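Local coordinates for glycerophosphodiester phosphodiesterase (Cytophaga hutchinsonii ATCC 33406, PDB 3CH0), which is a member of the glycerophosphoryl diester phosphodiesterase family, whose members are built on a TIM-barrel fold, at residues L153-V158 with E182-Q187; R51-H56 with M86-I91; D230-H233 with R238-P241; K204-K209 with A215-D220; M66-E71 with K92-G97. One frame throughout, in Å; residues are numbered along the deposited sequence. Where two conformers were deposited one is given.

Interaction 1: L153-V158 with E182-Q187; sequences LFCDLV and EYMHSQ. With EDO (1,2-ethanediol), chain K.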
# COMPACT_ATOMS: atom_id res chain seq x y z
N LEU A 153 -7.30 14.77 -10.12
CA LEU A 153 -5.94 14.75 -10.72
C LEU A 153 -5.12 13.61 -10.10
O LEU A 153 -4.39 12.91 -10.82
CB LEU A 153 -5.20 16.09 -10.56
CG LEU A 153 -3.81 16.15 -11.22
CD1 LEU A 153 -3.87 15.68 -12.71
CD2 LEU A 153 -3.24 17.54 -10.97
N PHE A 154 -5.16 13.49 -8.75
CA PHE A 154 -4.42 12.42 -8.05
C PHE A 154 -4.84 11.09 -8.68
O PHE A 154 -4.02 10.27 -9.07
CB PHE A 154 -4.72 12.52 -6.55
CG PHE A 154 -3.70 11.87 -5.62
CD1 PHE A 154 -2.93 10.78 -6.00
CD2 PHE A 154 -3.63 12.32 -4.31
CE1 PHE A 154 -2.08 10.17 -5.13
CE2 PHE A 154 -2.75 11.71 -3.40
CZ PHE A 154 -1.98 10.63 -3.82
N CYS A 155 -6.14 10.85 -8.75
CA CYS A 155 -6.62 9.57 -9.26
C CYS A 155 -6.33 9.39 -10.75
O CYS A 155 -5.98 8.32 -11.21
CB CYS A 155 -8.14 9.39 -9.00
SG CYS A 155 -8.54 9.24 -7.24
N ASP A 156 -6.52 10.46 -11.51
CA ASP A 156 -6.32 10.34 -12.95
C ASP A 156 -4.86 10.03 -13.25
O ASP A 156 -4.58 9.26 -14.14
CB ASP A 156 -6.69 11.64 -13.64
CG ASP A 156 -8.20 11.89 -13.67
OD1 ASP A 156 -8.98 10.99 -13.39
OD2 ASP A 156 -8.53 13.05 -14.04
N LEU A 157 -3.93 10.65 -12.56
CA LEU A 157 -2.50 10.38 -12.81
C LEU A 157 -2.18 8.91 -12.51
O LEU A 157 -1.44 8.24 -13.26
CB LEU A 157 -1.61 11.25 -11.98
CG LEU A 157 -1.60 12.72 -12.38
CD1 LEU A 157 -0.94 13.59 -11.31
CD2 LEU A 157 -0.93 12.97 -13.78
N VAL A 158 -2.71 8.38 -11.41
CA VAL A 158 -2.48 6.95 -11.07
C VAL A 158 -3.08 6.05 -12.13
O VAL A 158 -2.44 5.08 -12.58
CB VAL A 158 -3.05 6.64 -9.64
CG1 VAL A 158 -3.14 5.13 -9.32
CG2 VAL A 158 -2.19 7.42 -8.64
N GLU A 182 -14.96 7.13 -4.06
CA GLU A 182 -16.15 7.53 -4.83
C GLU A 182 -15.77 7.93 -6.24
O GLU A 182 -16.47 7.60 -7.24
CB GLU A 182 -16.91 8.68 -4.15
CG GLU A 182 -17.54 8.31 -2.82
CD GLU A 182 -18.74 7.40 -2.87
OE1 GLU A 182 -19.26 7.04 -3.96
OE2 GLU A 182 -19.21 7.02 -1.75
N TYR A 183 -14.71 8.72 -6.37
CA TYR A 183 -14.23 9.20 -7.67
C TYR A 183 -13.85 8.02 -8.55
O TYR A 183 -14.23 7.90 -9.74
CB TYR A 183 -13.04 10.14 -7.51
CG TYR A 183 -12.54 10.64 -8.83
CD1 TYR A 183 -13.15 11.72 -9.43
CD2 TYR A 183 -11.53 9.98 -9.51
CE1 TYR A 183 -12.73 12.19 -10.66
CE2 TYR A 183 -11.07 10.46 -10.75
CZ TYR A 183 -11.69 11.56 -11.34
OH TYR A 183 -11.30 12.07 -12.57
N MSE A 184 -13.04 7.12 -8.00
CA MSE A 184 -12.65 5.91 -8.74
C MSE A 184 -13.83 5.07 -9.18
O MSE A 184 -13.90 4.60 -10.32
CB MSE A 184 -11.76 5.00 -7.88
CG MSE A 184 -10.40 5.54 -7.55
SE MSE A 184 -9.24 5.68 -9.11
CE MSE A 184 -9.24 3.83 -9.62
N HIS A 185 -14.79 4.88 -8.28
CA HIS A 185 -15.94 4.06 -8.59
C HIS A 185 -16.77 4.64 -9.69
O HIS A 185 -17.27 3.89 -10.56
CB HIS A 185 -16.77 3.92 -7.34
CG HIS A 185 -18.00 3.10 -7.53
ND1 HIS A 185 -17.98 1.75 -7.78
CD2 HIS A 185 -19.31 3.46 -7.45
CE1 HIS A 185 -19.23 1.31 -7.89
NE2 HIS A 185 -20.05 2.32 -7.65
N SER A 186 -16.93 5.97 -9.71
CA SER A 186 -17.76 6.56 -10.77
C SER A 186 -17.03 6.80 -12.09
O SER A 186 -17.70 6.77 -13.15
CB SER A 186 -18.37 7.85 -10.30
OG SER A 186 -17.40 8.85 -10.18
N GLN A 187 -15.72 7.07 -12.06
CA GLN A 187 -14.96 7.32 -13.27
C GLN A 187 -14.30 6.08 -13.89
O GLN A 187 -14.17 5.97 -15.14
CB GLN A 187 -13.91 8.39 -13.02
CG GLN A 187 -14.48 9.71 -12.54
CD GLN A 187 -15.68 10.18 -13.38
OE1 GLN A 187 -15.58 10.36 -14.60
NE2 GLN A 187 -16.84 10.31 -12.74
C1 EDO K . -3.62 14.25 -16.35
O1 EDO K . -4.44 14.46 -17.50
C2 EDO K . -4.18 13.02 -15.66
O2 EDO K . -3.90 11.81 -16.41
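C155 meets Y183 and M184 where helix 151-164 crosses helix 178-187. The axes of the two short segments pass 10.3 Å apart, with their directions 55° from each other. C155 CB lies 3.5 Å from Y183 CD2 and 3.9 Å from the selenium of M184. Its SG stands 4.9 Å from the centre of the Y183 ring, in an oblique sulfur-aromatic contact. A bend at chi2 turns the selenium of M184 back against C155.

D156, the next residue, makes the polar part of the contact. Y183 OH donates to D156 OD1 at 2.7 Å. The bond reaches the syn side of the carboxylate and runs 25° out of its plane. The first torsion of Y183 is fully extended (chi1 -180°), and this sends the ring out from its helix to the aspartate. Q187 CG lies above one face of that ring, displaced toward its rim. D156 OD1 is also hydrogen-bonded to Y188 OH, so two tyrosine hydroxyls grip one carboxylate oxygen. The backbone O of D156 takes a weak bond from a 1,2-ethanediol.

The side chain of V158, further along, packs on I137 and L44 of the barrel strands. C155 touches I137 as well. This is packing between two helices of the outer layer of a TIM barrel, with buried C155 and M184 at its centre and a tyrosine-carboxylate bond on its partly exposed side.

Interaction 2: R51-H56 with M86-I91; sequences RVVVSH and MNYADI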
# COMPACT_ATOMS: atom_id res chain seq x y z
N ARG A 51 4.49 13.36 -11.52
CA ARG A 51 4.80 11.95 -11.64
C ARG A 51 4.31 11.23 -10.40
O ARG A 51 4.32 11.78 -9.28
CB ARG A 51 6.28 11.67 -11.86
CG ARG A 51 6.88 12.35 -13.11
CD ARG A 51 6.17 11.99 -14.44
NE ARG A 51 5.81 10.57 -14.64
CZ ARG A 51 6.61 9.62 -15.12
NH1 ARG A 51 7.87 9.87 -15.44
NH2 ARG A 51 6.14 8.39 -15.28
N VAL A 52 3.84 10.01 -10.63
CA VAL A 52 3.33 9.14 -9.56
C VAL A 52 4.54 8.43 -8.95
O VAL A 52 5.26 7.70 -9.67
CB VAL A 52 2.30 8.14 -10.05
CG1 VAL A 52 1.72 7.31 -8.86
CG2 VAL A 52 1.15 8.82 -10.79
N VAL A 53 4.80 8.73 -7.67
CA VAL A 53 5.92 8.22 -6.91
C VAL A 53 5.44 7.22 -5.87
O VAL A 53 4.38 7.43 -5.22
CB VAL A 53 6.63 9.38 -6.21
CG1 VAL A 53 7.89 8.91 -5.40
CG2 VAL A 53 7.05 10.49 -7.22
N VAL A 54 6.17 6.12 -5.71
CA VAL A 54 5.86 5.13 -4.67
C VAL A 54 6.42 5.60 -3.35
O VAL A 54 7.63 5.77 -3.21
CB VAL A 54 6.38 3.72 -5.00
CG1 VAL A 54 5.81 2.66 -4.01
CG2 VAL A 54 6.01 3.30 -6.41
N SER A 55 5.54 5.95 -2.39
CA SER A 55 5.94 6.51 -1.12
C SER A 55 4.78 6.45 -0.14
O SER A 55 3.66 6.80 -0.51
CB SER A 55 6.32 7.99 -1.32
OG SER A 55 6.82 8.51 -0.11
N HIS A 56 5.06 6.05 1.08
CA HIS A 56 4.02 6.00 2.13
C HIS A 56 3.51 7.38 2.51
O HIS A 56 2.34 7.55 2.88
CB HIS A 56 4.54 5.30 3.39
CG HIS A 56 3.52 5.21 4.46
ND1 HIS A 56 3.46 6.10 5.51
CD2 HIS A 56 2.43 4.42 4.57
CE1 HIS A 56 2.41 5.81 6.26
NE2 HIS A 56 1.75 4.80 5.70
N MSE A 86 8.56 19.07 -4.79
CA MSE A 86 9.80 18.64 -5.44
C MSE A 86 9.61 17.95 -6.77
O MSE A 86 8.73 17.10 -6.95
CB MSE A 86 10.53 17.68 -4.48
CG MSE A 86 10.82 18.28 -3.13
SE MSE A 86 11.44 16.94 -1.83
CE MSE A 86 13.02 16.47 -2.75
N ASN A 87 10.44 18.28 -7.77
CA ASN A 87 10.43 17.52 -9.00
C ASN A 87 11.01 16.12 -8.76
O ASN A 87 11.84 15.93 -7.87
CB ASN A 87 11.23 18.21 -10.11
CG ASN A 87 10.59 19.50 -10.53
OD1 ASN A 87 9.40 19.54 -10.72
ND2 ASN A 87 11.39 20.59 -10.66
N TYR A 88 10.56 15.16 -9.55
CA TYR A 88 11.03 13.81 -9.33
C TYR A 88 12.57 13.72 -9.45
O TYR A 88 13.20 12.93 -8.74
CB TYR A 88 10.35 12.79 -10.22
CG TYR A 88 10.79 11.40 -9.86
CD1 TYR A 88 10.48 10.86 -8.61
CD2 TYR A 88 11.59 10.65 -10.71
CE1 TYR A 88 10.96 9.63 -8.21
CE2 TYR A 88 12.08 9.39 -10.33
CZ TYR A 88 11.74 8.87 -9.09
OH TYR A 88 12.24 7.64 -8.76
N ALA A 89 13.15 14.53 -10.34
CA ALA A 89 14.62 14.50 -10.53
C ALA A 89 15.33 14.74 -9.22
O ALA A 89 16.41 14.20 -8.99
CB ALA A 89 15.06 15.55 -11.59
N ASP A 90 14.74 15.52 -8.32
CA ASP A 90 15.29 15.76 -7.01
C ASP A 90 14.92 14.70 -5.98
O ASP A 90 15.71 14.41 -5.08
CB ASP A 90 14.95 17.17 -6.52
CG ASP A 90 15.45 18.25 -7.50
OD1 ASP A 90 16.63 18.14 -7.91
OD2 ASP A 90 14.67 19.11 -7.92
N ILE A 91 13.69 14.19 -6.08
CA ILE A 91 13.19 13.16 -5.16
C ILE A 91 14.10 11.92 -5.28
O ILE A 91 14.50 11.33 -4.27
CB ILE A 91 11.71 12.81 -5.49
CG1 ILE A 91 10.80 14.00 -5.08
CG2 ILE A 91 11.30 11.47 -4.83
CD1 ILE A 91 9.36 13.85 -5.65
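V53 and Y88 have the most surface buried by this contact. V53 CG2 sits 3.7 Å from Y88 CD1 and 4.1 Å from Y88 CE1. The methyl comes in obliquely to the ring, on the CD1-CE1 side. With chi1 at -175°, Y88 carries its ring away from its own backbone N and toward the strand. The hydroxyl is hydrogen-bonded to the backbone O of K114, so the far end of the ring is tied down. V53 sends its other methyl to I91, with CG1 4.3 Å from I91 CG2. The valine branches therefore serve two residues three apart on one helical turn.

Strand 52-54 is the return strand of a hairpin with barrel strand 39-46. The short helix 88-91 lies in the long connection between that hairpin and helix 117-127, probably the insertion that sets this family apart from a plain TIM barrel. V52 faces the other way from V53 and packs on helix 151-164.

N87 is at the N-cap position of the short helix, but its side chain makes no capping bond. Y88 N is instead hydrogen-bonded to D49 OD1, just ahead of the strand. The backbone O of N87 accepts from D90 N at 3.0 Å and from I91 N at 3.1 Å.

Interaction 3: D230-H233 with R238-P241; sequences DAAH and RVIP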
# COMPACT_ATOMS: atom_id res chain seq x y z
N ASP A 230 -18.08 -12.35 8.41
CA ASP A 230 -19.23 -13.07 7.85
C ASP A 230 -20.23 -12.09 7.21
O ASP A 230 -20.74 -12.36 6.11
CB ASP A 230 -19.92 -13.89 8.95
CG ASP A 230 -19.11 -15.06 9.38
OD1 ASP A 230 -18.20 -15.50 8.64
OD2 ASP A 230 -19.47 -15.59 10.46
N ALA A 231 -20.46 -10.94 7.83
CA ALA A 231 -21.31 -9.90 7.27
C ALA A 231 -20.76 -9.36 5.94
O ALA A 231 -21.49 -9.14 4.97
CB ALA A 231 -21.58 -8.77 8.28
N ALA A 232 -19.45 -9.13 5.92
CA ALA A 232 -18.79 -8.61 4.72
C ALA A 232 -18.90 -9.63 3.59
O ALA A 232 -19.23 -9.24 2.47
CB ALA A 232 -17.30 -8.26 5.03
N HIS A 233 -18.69 -10.91 3.90
CA HIS A 233 -18.83 -11.99 2.94
C HIS A 233 -20.25 -12.05 2.34
O HIS A 233 -20.39 -12.25 1.15
CB HIS A 233 -18.48 -13.33 3.57
CG HIS A 233 -17.00 -13.52 3.73
ND1 HIS A 233 -16.44 -14.53 4.50
CD2 HIS A 233 -15.96 -12.83 3.18
CE1 HIS A 233 -15.12 -14.44 4.41
NE2 HIS A 233 -14.81 -13.41 3.64
N ARG A 238 -14.45 -9.22 0.03
CA ARG A 238 -13.35 -9.95 0.63
C ARG A 238 -12.78 -9.10 1.75
O ARG A 238 -12.92 -7.88 1.73
CB ARG A 238 -12.28 -10.25 -0.37
CG ARG A 238 -12.82 -11.34 -1.35
CD ARG A 238 -11.92 -11.67 -2.47
NE ARG A 238 -11.88 -10.56 -3.40
CZ ARG A 238 -10.84 -9.75 -3.60
NH1 ARG A 238 -9.70 -9.94 -2.91
NH2 ARG A 238 -10.93 -8.76 -4.51
N VAL A 239 -12.27 -9.78 2.75
CA VAL A 239 -11.73 -9.13 3.95
C VAL A 239 -10.23 -9.39 4.07
O VAL A 239 -9.79 -10.52 4.17
CB VAL A 239 -12.45 -9.58 5.25
CG1 VAL A 239 -11.84 -8.82 6.48
CG2 VAL A 239 -13.97 -9.32 5.11
N ILE A 240 -9.44 -8.31 4.02
CA ILE A 240 -7.98 -8.37 3.99
C ILE A 240 -7.40 -7.37 4.99
O ILE A 240 -7.23 -6.19 4.67
CB ILE A 240 -7.41 -8.09 2.58
CG1 ILE A 240 -8.06 -9.05 1.57
CG2 ILE A 240 -5.91 -8.27 2.55
CD1 ILE A 240 -7.56 -8.89 0.15
N PRO A 241 -7.14 -7.83 6.22
CA PRO A 241 -6.65 -6.92 7.25
C PRO A 241 -5.15 -6.63 7.17
O PRO A 241 -4.40 -7.35 6.51
CB PRO A 241 -6.94 -7.63 8.55
CG PRO A 241 -7.29 -8.99 8.24
CD PRO A 241 -7.41 -9.18 6.75
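A232 and H233 lie in helix 226-234 and V239 in the short strand 238-239, with only a brief turn joining the two elements. By CA atoms, the two segments come closest between H233 and R238, which are 6.3 Å apart. From R238 the backbone continues extended through the two-residue strand, and its side chains point to different sides. R238 turns its CB away from the helix, whereas V239 turns its CB toward it.

V239 carries the apolar contact. Its CG2 presses on A232 CB at 3.5 Å, which is tight for two carbons. The isopropyl group is set with CG1 anti to the backbone N (chi1 -179°), and this puts CG2 beside the N, where it meets the alanine. The same methyl also comes near the histidine ring, more loosely, at 4.4 Å from H233 NE2. It approaches the imidazole obliquely.

H233 brings its ring end nearer the strand than its CB. Its NE2 is hydrogen-bonded to OD2 of D259, and the backbone N of V239 is hydrogen-bonded to that same oxygen. A single carboxylate oxygen therefore ties helix and strand together beside the apolar contact. D230, a turn earlier, makes a salt bridge with K226 along the helix.

Helix 226-234 joins strand 216-219 to strand 238-239 in a beta-alpha-beta unit of the barrel. In the backbone, R238 bonds to A215 and Y217, and I240 to Y217. V239 bonds to D259 and P241 to I262, next to and within strand 260-263.

Interaction 4: K204-K209 with A215-D220; sequences KKQLEK and AVYSPD. With EDO (1,2-ethanediol), chain R; EDO (1,2-ethanediol), chain D; EDO (1,2-ethanediol), chain E; EDO (1,2-ethanediol), chain F.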
# COMPACT_ATOMS: atom_id res chain seq x y z
N LYS A 204 -21.65 -1.75 9.68
CA LYS A 204 -22.72 -1.01 9.01
C LYS A 204 -22.41 0.47 8.94
O LYS A 204 -22.59 1.09 7.90
CB LYS A 204 -24.03 -1.22 9.77
CG LYS A 204 -25.20 -0.46 9.22
CD LYS A 204 -26.54 -0.87 9.92
CE LYS A 204 -27.73 0.04 9.48
N LYS A 205 -21.95 1.06 10.04
CA LYS A 205 -21.64 2.49 10.06
C LYS A 205 -20.39 2.86 9.21
O LYS A 205 -20.27 3.99 8.72
CB LYS A 205 -21.50 3.04 11.48
CG LYS A 205 -22.79 3.13 12.30
CD LYS A 205 -23.72 4.24 11.83
CE LYS A 205 -24.90 4.42 12.80
NZ LYS A 205 -24.45 4.58 14.23
N GLN A 206 -19.45 1.93 9.06
CA GLN A 206 -18.31 2.16 8.18
C GLN A 206 -18.80 2.11 6.72
O GLN A 206 -18.41 2.93 5.93
CB GLN A 206 -17.18 1.14 8.40
CG GLN A 206 -16.55 1.20 9.81
CD GLN A 206 -15.85 2.51 10.15
OE1 GLN A 206 -15.86 3.47 9.38
NE2 GLN A 206 -15.14 2.53 11.26
N LEU A 207 -19.62 1.11 6.39
CA LEU A 207 -20.03 0.95 5.03
C LEU A 207 -20.98 2.05 4.58
O LEU A 207 -21.00 2.39 3.39
CB LEU A 207 -20.65 -0.43 4.81
CG LEU A 207 -19.73 -1.64 4.95
CD1 LEU A 207 -20.45 -2.98 4.86
CD2 LEU A 207 -18.58 -1.59 3.94
N GLU A 208 -21.71 2.65 5.52
CA GLU A 208 -22.61 3.75 5.18
C GLU A 208 -21.87 5.02 4.75
O GLU A 208 -22.49 5.94 4.18
CB GLU A 208 -23.58 4.05 6.34
CG GLU A 208 -24.65 3.00 6.43
CD GLU A 208 -25.53 3.10 7.67
OE1 GLU A 208 -25.28 3.97 8.53
OE2 GLU A 208 -26.46 2.26 7.73
N LYS A 209 -20.56 5.06 4.97
CA LYS A 209 -19.72 6.19 4.55
C LYS A 209 -19.43 6.17 3.03
O LYS A 209 -18.95 7.19 2.50
CB LYS A 209 -18.40 6.20 5.33
CG LYS A 209 -18.66 6.33 6.83
CD LYS A 209 -17.39 6.20 7.65
CE LYS A 209 -17.72 6.23 9.15
NZ LYS A 209 -16.45 6.02 9.92
N ALA A 215 -14.95 -3.84 -3.47
CA ALA A 215 -14.51 -5.21 -3.58
C ALA A 215 -13.92 -5.83 -2.28
O ALA A 215 -14.12 -7.03 -1.99
CB ALA A 215 -13.49 -5.38 -4.71
N VAL A 216 -13.15 -4.99 -1.57
CA VAL A 216 -12.38 -5.44 -0.43
C VAL A 216 -12.68 -4.51 0.73
O VAL A 216 -12.74 -3.30 0.53
CB VAL A 216 -10.87 -5.49 -0.74
CG1 VAL A 216 -10.04 -5.83 0.47
CG2 VAL A 216 -10.58 -6.46 -1.87
N TYR A 217 -12.89 -5.11 1.90
CA TYR A 217 -12.93 -4.39 3.15
C TYR A 217 -11.58 -4.66 3.82
O TYR A 217 -11.19 -5.82 4.02
CB TYR A 217 -14.09 -4.90 4.01
CG TYR A 217 -14.36 -4.07 5.22
CD1 TYR A 217 -14.96 -2.82 5.13
CD2 TYR A 217 -13.97 -4.52 6.46
CE1 TYR A 217 -15.18 -2.02 6.23
CE2 TYR A 217 -14.20 -3.76 7.55
CZ TYR A 217 -14.84 -2.51 7.45
OH TYR A 217 -15.08 -1.68 8.54
N SER A 218 -10.86 -3.61 4.17
CA SER A 218 -9.46 -3.76 4.60
C SER A 218 -9.27 -2.96 5.91
O SER A 218 -8.77 -1.83 5.89
CB SER A 218 -8.52 -3.29 3.49
OG SER A 218 -7.18 -3.58 3.79
N PRO A 219 -9.65 -3.56 7.06
CA PRO A 219 -9.53 -2.92 8.36
C PRO A 219 -8.23 -3.23 9.11
O PRO A 219 -7.62 -4.26 8.87
CB PRO A 219 -10.69 -3.58 9.12
CG PRO A 219 -10.63 -4.99 8.62
CD PRO A 219 -10.28 -4.89 7.16
N ASP A 220 -7.85 -2.29 9.98
CA ASP A 220 -6.84 -2.55 11.01
C ASP A 220 -7.22 -3.86 11.68
O ASP A 220 -8.40 -4.07 12.08
CB ASP A 220 -6.89 -1.37 11.96
CG ASP A 220 -5.79 -1.37 12.98
OD1 ASP A 220 -5.48 -2.41 13.52
OD2 ASP A 220 -5.32 -0.27 13.34
C1 EDO R . -22.37 7.94 1.00
O1 EDO R . -23.66 7.94 0.38
C2 EDO R . -22.19 9.16 1.90
O2 EDO R . -22.45 8.81 3.26
C1 EDO D . -7.95 0.73 15.37
O1 EDO D . -8.83 1.81 15.72
C2 EDO D . -6.61 0.93 16.03
O2 EDO D . -5.75 -0.19 15.96
C1 EDO E . -2.29 -3.26 12.86
O1 EDO E . -1.28 -2.63 12.10
C2 EDO E . -2.19 -2.88 14.34
O2 EDO E . -2.91 -1.67 14.61
C1 EDO F . -24.53 0.80 -0.02
O1 EDO F . -24.01 0.09 -1.16
C2 EDO F . -23.46 1.73 0.54
O2 EDO F . -23.82 2.36 1.77
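Q206 and L207 both reach Y217, but at different parts of it. Q206 crosses the tyrosine at about a right angle, with its amide plane 50° from the ring plane. Its CB and CG each lie 3.5 Å from Y217 OH, and CB is at the ring edge near its plane. The hydroxyl end thus rests on the aliphatic base of the glutamine. L207 comes obliquely to the ring, with CD2 4.0 Å from Y217 CD1 and 4.1 Å from Y217 CE1. A trans first torsion (chi1 -171°) lets Y217 span the gap to the helix. The backbones stay well apart, with the L207 and Y217 CA atoms 9.1 Å from each other.

Q206 is bent at chi2, so its amide leaves the tyrosine. OE1 accepts from K209 NZ at 2.7 Å, with the donor 36° out of the carbonyl plane. NE2 is hydrogen-bonded to T199 OG1. Both ends of the amide are therefore held, and this fixes its rotation. L207 also packs on L235 and M237.

At the end of the strand segment, D220 OD2 and OD1 each take a bond from a separate 1,2-ethanediol. D220 OD1 is also bonded to the backbone N of T222. The contact is typical of a beta-alpha-beta unit in a TIM barrel: helix 203-207 follows strand 192-197 and lies against the parallel strand 216-219.

Interaction 5: M66-E71 with K92-G97; sequences MMVDGE and KEIDVG. With EDO (1,2-ethanediol), chain G; EDO (1,2-ethanediol), chain M.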
# COMPACT_ATOMS: atom_id res chain seq x y z
N MSE A 66 17.86 9.32 5.72
CA MSE A 66 19.06 9.85 6.39
C MSE A 66 19.17 11.37 6.36
O MSE A 66 19.42 11.98 7.38
CB MSE A 66 20.32 9.24 5.74
CG MSE A 66 21.60 9.58 6.47
SE MSE A 66 21.64 8.45 8.00
CE MSE A 66 22.12 6.94 6.89
N MSE A 67 19.02 11.92 5.18
CA MSE A 67 19.33 13.33 4.92
C MSE A 67 18.67 13.86 3.66
O MSE A 67 18.56 13.15 2.65
CB MSE A 67 20.88 13.49 4.89
CG MSE A 67 21.47 14.38 3.81
SE MSE A 67 23.41 14.10 3.56
CE MSE A 67 23.62 12.65 4.92
N VAL A 68 18.19 15.11 3.71
CA VAL A 68 17.67 15.78 2.54
C VAL A 68 18.42 17.11 2.38
O VAL A 68 18.47 17.90 3.33
CB VAL A 68 16.14 16.05 2.64
CG1 VAL A 68 15.65 16.86 1.40
CG2 VAL A 68 15.38 14.72 2.81
N ASP A 69 18.99 17.30 1.19
CA ASP A 69 19.75 18.51 0.88
C ASP A 69 20.71 18.83 2.05
O ASP A 69 20.80 19.96 2.54
CB ASP A 69 18.79 19.69 0.57
CG ASP A 69 19.50 20.87 -0.10
OD1 ASP A 69 20.45 20.62 -0.88
OD2 ASP A 69 19.11 22.04 0.17
N GLY A 70 21.38 17.80 2.55
CA GLY A 70 22.35 17.95 3.64
C GLY A 70 21.84 17.96 5.04
O GLY A 70 22.60 17.87 6.00
N GLU A 71 20.51 18.01 5.21
CA GLU A 71 19.90 18.08 6.54
C GLU A 71 19.50 16.71 7.13
O GLU A 71 18.87 15.93 6.44
CB GLU A 71 18.61 18.94 6.48
CG GLU A 71 18.76 20.33 5.92
CD GLU A 71 17.43 21.10 5.94
OE1 GLU A 71 16.75 21.04 6.99
OE2 GLU A 71 17.13 21.74 4.90
N LYS A 92 14.49 11.62 -6.52
CA LYS A 92 15.19 10.35 -6.83
C LYS A 92 16.66 10.34 -6.33
O LYS A 92 17.34 9.30 -6.37
CB LYS A 92 15.10 10.03 -8.33
CG LYS A 92 16.05 10.80 -9.22
CD LYS A 92 15.86 10.43 -10.69
CE LYS A 92 17.00 11.00 -11.54
NZ LYS A 92 16.91 10.60 -12.98
N GLU A 93 17.12 11.47 -5.84
CA GLU A 93 18.48 11.58 -5.31
C GLU A 93 18.64 11.31 -3.84
O GLU A 93 19.77 11.29 -3.34
CB GLU A 93 19.05 12.96 -5.64
CG GLU A 93 19.16 13.20 -7.14
CD GLU A 93 20.03 12.16 -7.90
OE1 GLU A 93 20.99 11.63 -7.30
OE2 GLU A 93 19.75 11.87 -9.09
N ILE A 94 17.55 11.00 -3.13
CA ILE A 94 17.54 10.97 -1.69
C ILE A 94 17.41 9.50 -1.22
O ILE A 94 16.47 8.76 -1.61
CB ILE A 94 16.36 11.81 -1.15
CG1 ILE A 94 16.58 13.30 -1.51
CG2 ILE A 94 16.23 11.65 0.33
CD1 ILE A 94 15.36 14.24 -1.39
N ASP A 95 18.39 9.06 -0.43
CA ASP A 95 18.35 7.72 0.06
C ASP A 95 17.27 7.50 1.09
O ASP A 95 17.13 8.29 2.05
CB ASP A 95 19.70 7.36 0.67
CG ASP A 95 19.74 5.93 1.14
OD1 ASP A 95 20.10 5.04 0.30
OD2 ASP A 95 19.37 5.65 2.28
N VAL A 96 16.52 6.40 0.90
CA VAL A 96 15.52 5.93 1.87
C VAL A 96 15.71 4.47 2.24
O VAL A 96 14.75 3.74 2.51
CB VAL A 96 14.11 6.20 1.31
CG1 VAL A 96 13.85 7.73 1.26
CG2 VAL A 96 13.91 5.48 -0.01
N GLY A 97 16.97 4.02 2.29
CA GLY A 97 17.22 2.66 2.68
C GLY A 97 18.33 2.36 3.70
O GLY A 97 18.35 1.30 4.34
C1 EDO G . 21.57 10.61 -0.53
O1 EDO G . 20.46 11.15 0.22
C2 EDO G . 22.82 11.51 -0.52
O2 EDO G . 23.75 11.16 -1.58
C1 EDO M . 23.10 12.42 9.40
O1 EDO M . 22.06 12.64 8.45
C2 EDO M . 24.14 13.51 9.17
O2 EDO M . 23.58 14.85 9.34
O HOH W 1 18.26 6.61 4.56
O HOH W 2 18.95 10.20 2.75
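M66 and V68 lie alongside D95 and I94; the two segments run in opposite senses, with the CA atoms of V68 and I94 6.4 Å apart. V68 begins a type I' turn that ends at E71, and the two residues bond to each other in both directions through N and O. D69 and G70, its two central residues, both have positive phi.

I94 supplies the apolar part. Its CD1 is 3.8 Å from V68 CG1, its CG2 faces V68 CG2, and the two side chains cross at a slant. I94 CG2 also touches the backbone O of M67. V68 and I94 pack further on F81 and F60, respectively.

Water fills the polar part. Water 1 accepts from M66 N at 3.0 Å and probably donates to D95 OD2 at 2.7 Å. Water 2 accepts from M67 N at 3.0 Å and donates to D95 O at 2.7 Å. A 1,2-ethanediol O1 is hydrogen-bonded to water 2 and accepts from D95 N at 3.0 Å, nearly straight at 170°.

D95 is already bonded within its own loop. Its OD2 accepts from G97 N at 2.9 Å, making an Asx turn, and from M98 N as well. OD1 is bonded to A112 N. The aspartate thus braces its own loop, and the hairpin is linked to it through solvent. The contact is apolar at V68 and I94 and water-mediated at M66, M67 and D95.

Interactions 3 and 4 are the closest pair, with centres 9 Å apart. They share adjacent parallel strands, and R238 O lies 2.8 Å from Y217 N, a probable hydrogen bond. Interactions 2 and 5 form a second cluster, their centres 12 Å apart, where M86 CE touches I94 CD1 at 3.5 Å. The two clusters lie on opposite sides of the chain's centre. Interaction 1 reaches both. V158 CG2 meets V52 CG1 of interaction 2 at 3.9 Å, and E182 only brushes K209 of interaction 4. Interaction 2 also leads to a bound ligand: H56, at the end of 51-56, is hydrogen-bonded through NE2 to a citric acid molecule.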